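PDB 3QTG: pyruvate kinase from Pyrobaculum aerophilum, which catalyses the last step of glycolysis, the transfer of phosphate from phosphoenolpyruvate to ADP that yields pyruvate and ATP. Local coordinates for residues Y249-G255 against P283-Q289. Sequence-based numbering, arbitrary orientation.
Sequences YVVVARG and PIAVATQ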
loop_
_atom_site.group_PDB
_atom_site.type_symbol
_atom_site.label_atom_id
_atom_site.label_comp_id
_atom_site.label_asym_id
_atom_site.label_seq_id
_atom_site.Cartn_x
_atom_site.Cartn_y
_atom_site.Cartn_z
ATOM N N TYR A 249 16.123 -27.170 -7.010
ATOM C CA TYR A 249 15.071 -27.540 -6.070
ATOM C C TYR A 249 15.743 -27.570 -4.699
ATOM O O TYR A 249 16.878 -28.034 -4.581
ATOM C CB TYR A 249 14.541 -28.926 -6.420
ATOM C CG TYR A 249 13.100 -29.190 -6.037
ATOM C CD1 TYR A 249 12.120 -29.345 -7.030
ATOM C CD2 TYR A 249 12.703 -29.299 -4.696
ATOM C CE1 TYR A 249 10.781 -29.577 -6.704
ATOM C CE2 TYR A 249 11.347 -29.546 -4.363
ATOM C CZ TYR A 249 10.408 -29.679 -5.376
ATOM O OH TYR A 249 9.091 -29.932 -5.083
ATOM N N VAL A 250 15.060 -27.057 -3.678
ATOM C CA VAL A 250 15.601 -27.005 -2.329
ATOM C C VAL A 250 14.790 -27.951 -1.463
ATOM O O VAL A 250 13.584 -28.093 -1.671
ATOM C CB VAL A 250 15.596 -25.552 -1.726
ATOM C CG1 VAL A 250 16.188 -25.541 -0.296
ATOM C CG2 VAL A 250 16.369 -24.569 -2.636
ATOM N N VAL A 251 15.467 -28.625 -0.527
ATOM C CA VAL A 251 14.855 -29.598 0.392
ATOM C C VAL A 251 15.267 -29.309 1.843
ATOM O O VAL A 251 16.462 -29.257 2.150
ATOM C CB VAL A 251 15.253 -31.045 0.009
ATOM C CG1 VAL A 251 14.430 -32.079 0.788
ATOM C CG2 VAL A 251 15.074 -31.274 -1.487
ATOM N N VAL A 252 14.285 -29.071 2.715
ATOM C CA VAL A 252 14.514 -29.014 4.159
ATOM C C VAL A 252 14.530 -30.464 4.695
ATOM O O VAL A 252 13.496 -31.142 4.749
ATOM C CB VAL A 252 13.428 -28.162 4.912
ATOM C CG1 VAL A 252 13.694 -28.112 6.436
ATOM C CG2 VAL A 252 13.338 -26.764 4.348
ATOM N N ALA A 253 15.725 -30.943 5.031
ATOM C CA ALA A 253 15.900 -32.315 5.528
ATOM C C ALA A 253 15.882 -32.229 7.044
ATOM O O ALA A 253 16.910 -31.985 7.683
ATOM C CB ALA A 253 17.220 -32.953 4.988
ATOM N N ARG A 254 14.673 -32.374 7.597
ATOM C CA ARG A 254 14.386 -32.150 9.021
ATOM C C ARG A 254 15.150 -33.068 9.957
ATOM O O ARG A 254 15.708 -32.609 10.957
ATOM C CB ARG A 254 12.905 -32.357 9.302
ATOM C CG ARG A 254 11.977 -31.265 8.807
ATOM C CD ARG A 254 10.587 -31.706 9.163
ATOM N NE ARG A 254 9.742 -30.573 9.401
ATOM C CZ ARG A 254 8.542 -30.656 9.952
ATOM N NH1 ARG A 254 8.065 -31.837 10.323
ATOM N NH2 ARG A 254 7.831 -29.560 10.114
ATOM N N GLY A 255 15.138 -34.369 9.659
ATOM C CA GLY A 255 15.861 -35.342 10.477
ATOM C C GLY A 255 17.319 -34.940 10.641
ATOM O O GLY A 255 17.817 -34.823 11.753
ATOM N N PRO A 283 11.733 -24.086 -6.403
ATOM C CA PRO A 283 10.801 -24.995 -5.756
ATOM C C PRO A 283 11.394 -25.519 -4.423
ATOM O O PRO A 283 12.620 -25.683 -4.310
ATOM C CB PRO A 283 10.653 -26.140 -6.774
ATOM C CG PRO A 283 11.099 -25.563 -8.082
ATOM C CD PRO A 283 12.165 -24.575 -7.727
ATOM N N ILE A 284 10.533 -25.741 -3.429
ATOM C CA ILE A 284 10.951 -26.055 -2.061
ATOM C C ILE A 284 10.178 -27.280 -1.524
ATOM O O ILE A 284 8.956 -27.381 -1.663
ATOM C CB ILE A 284 10.806 -24.807 -1.117
ATOM C CG1 ILE A 284 10.993 -25.158 0.368
ATOM C CG2 ILE A 284 9.482 -24.044 -1.362
ATOM C CD1 ILE A 284 12.453 -25.201 0.831
ATOM N N ALA A 285 10.910 -28.211 -0.929
ATOM C CA ALA A 285 10.312 -29.366 -0.266
ATOM C C ALA A 285 10.648 -29.390 1.221
ATOM O O ALA A 285 11.657 -28.838 1.663
ATOM C CB ALA A 285 10.789 -30.672 -0.940
ATOM N N VAL A 286 9.761 -29.999 1.996
ATOM C CA VAL A 286 10.079 -30.370 3.369
ATOM C C VAL A 286 10.013 -31.901 3.457
ATOM O O VAL A 286 9.025 -32.509 3.048
ATOM C CB VAL A 286 9.178 -29.663 4.406
ATOM C CG1 VAL A 286 9.450 -30.190 5.807
ATOM C CG2 VAL A 286 9.422 -28.121 4.390
ATOM N N ALA A 287 11.097 -32.497 3.952
ATOM C CA ALA A 287 11.300 -33.949 3.999
ATOM C C ALA A 287 11.547 -34.446 5.428
ATOM O O ALA A 287 12.206 -33.760 6.214
ATOM C CB ALA A 287 12.507 -34.330 3.115
ATOM N N THR A 288 11.052 -35.658 5.717
ATOM C CA THR A 288 11.324 -36.444 6.944
ATOM C C THR A 288 10.547 -35.914 8.143
ATOM O O THR A 288 10.325 -34.696 8.250
ATOM C CB THR A 288 12.843 -36.536 7.310
ATOM O OG1 THR A 288 13.260 -35.333 7.961
ATOM C CG2 THR A 288 13.715 -36.774 6.103
ATOM N N GLN A 289 10.133 -36.815 9.041
ATOM C CA GLN A 289 9.492 -36.418 10.293
ATOM C C GLN A 289 8.191 -35.649 10.053
ATOM O O GLN A 289 7.930 -34.616 10.706
ATOM C CB GLN A 289 10.431 -35.527 11.128
ATOM C CG GLN A 289 11.806 -36.106 11.420
ATOM C CD GLN A 289 11.826 -36.932 12.667
ATOM O OE1 GLN A 289 11.026 -36.715 13.594
ATOM N NE2 GLN A 289 12.746 -37.895 12.719
#
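V250 to A253 pair in parallel register with I284 to A287, the two short strand axes 4.5 Å apart at their closest and inclined at 23°. These are the sixth and seventh strands of the TIM barrel, joined by a right-handed beta-alpha-beta crossover through helix 266-279. The ladder uses alternate residues of 249-255. V250 N donates a hydrogen bond to P283 O, V250 O accepts one from A285 N, V252 N donates to A285 O, and V252 O accepts from A287 N. V251 faces the barrel interior with A285 and A287, and its CG1 lies 3.8 Å from A287 CB. On the outer face V250, V252 and I284 pack against helix 266-279. The I284 CD1 methyl touches both V250 CG1 and V252 CG2. At the N-terminal end of the barrel, a chi1 of -152° swings CG of Y249 roughly opposite the backbone nitrogen and carries the ring across to the neighbouring strand. P283 CB sits over one ring face, 3.6 Å from the centroid, in a CH-pi contact. A285 CB meets the ring edge at CE2. Y249 OH is hydrogen-bonded to S318 OG and I414 O. Trimmed to an alanine, this residue would probably leave P283 CB without its aromatic partner, S318 OG and I414 O without the hydroxyl, and a gap beside A285. At the C-terminal end, R254 stretches past V286, with NE 3.6 Å from V286 CG1. Its NH1 makes a weak hydrogen bond to Q289 O, while NH2 forms a salt bridge with D307. G255 and T288 probably contribute to the substrate site, as in related pyruvate kinases. A287 O accepts both R254 N and T288 OG1 from the same face of its plane. T288 OG1 in turn accepts G255 N at 2.7 Å.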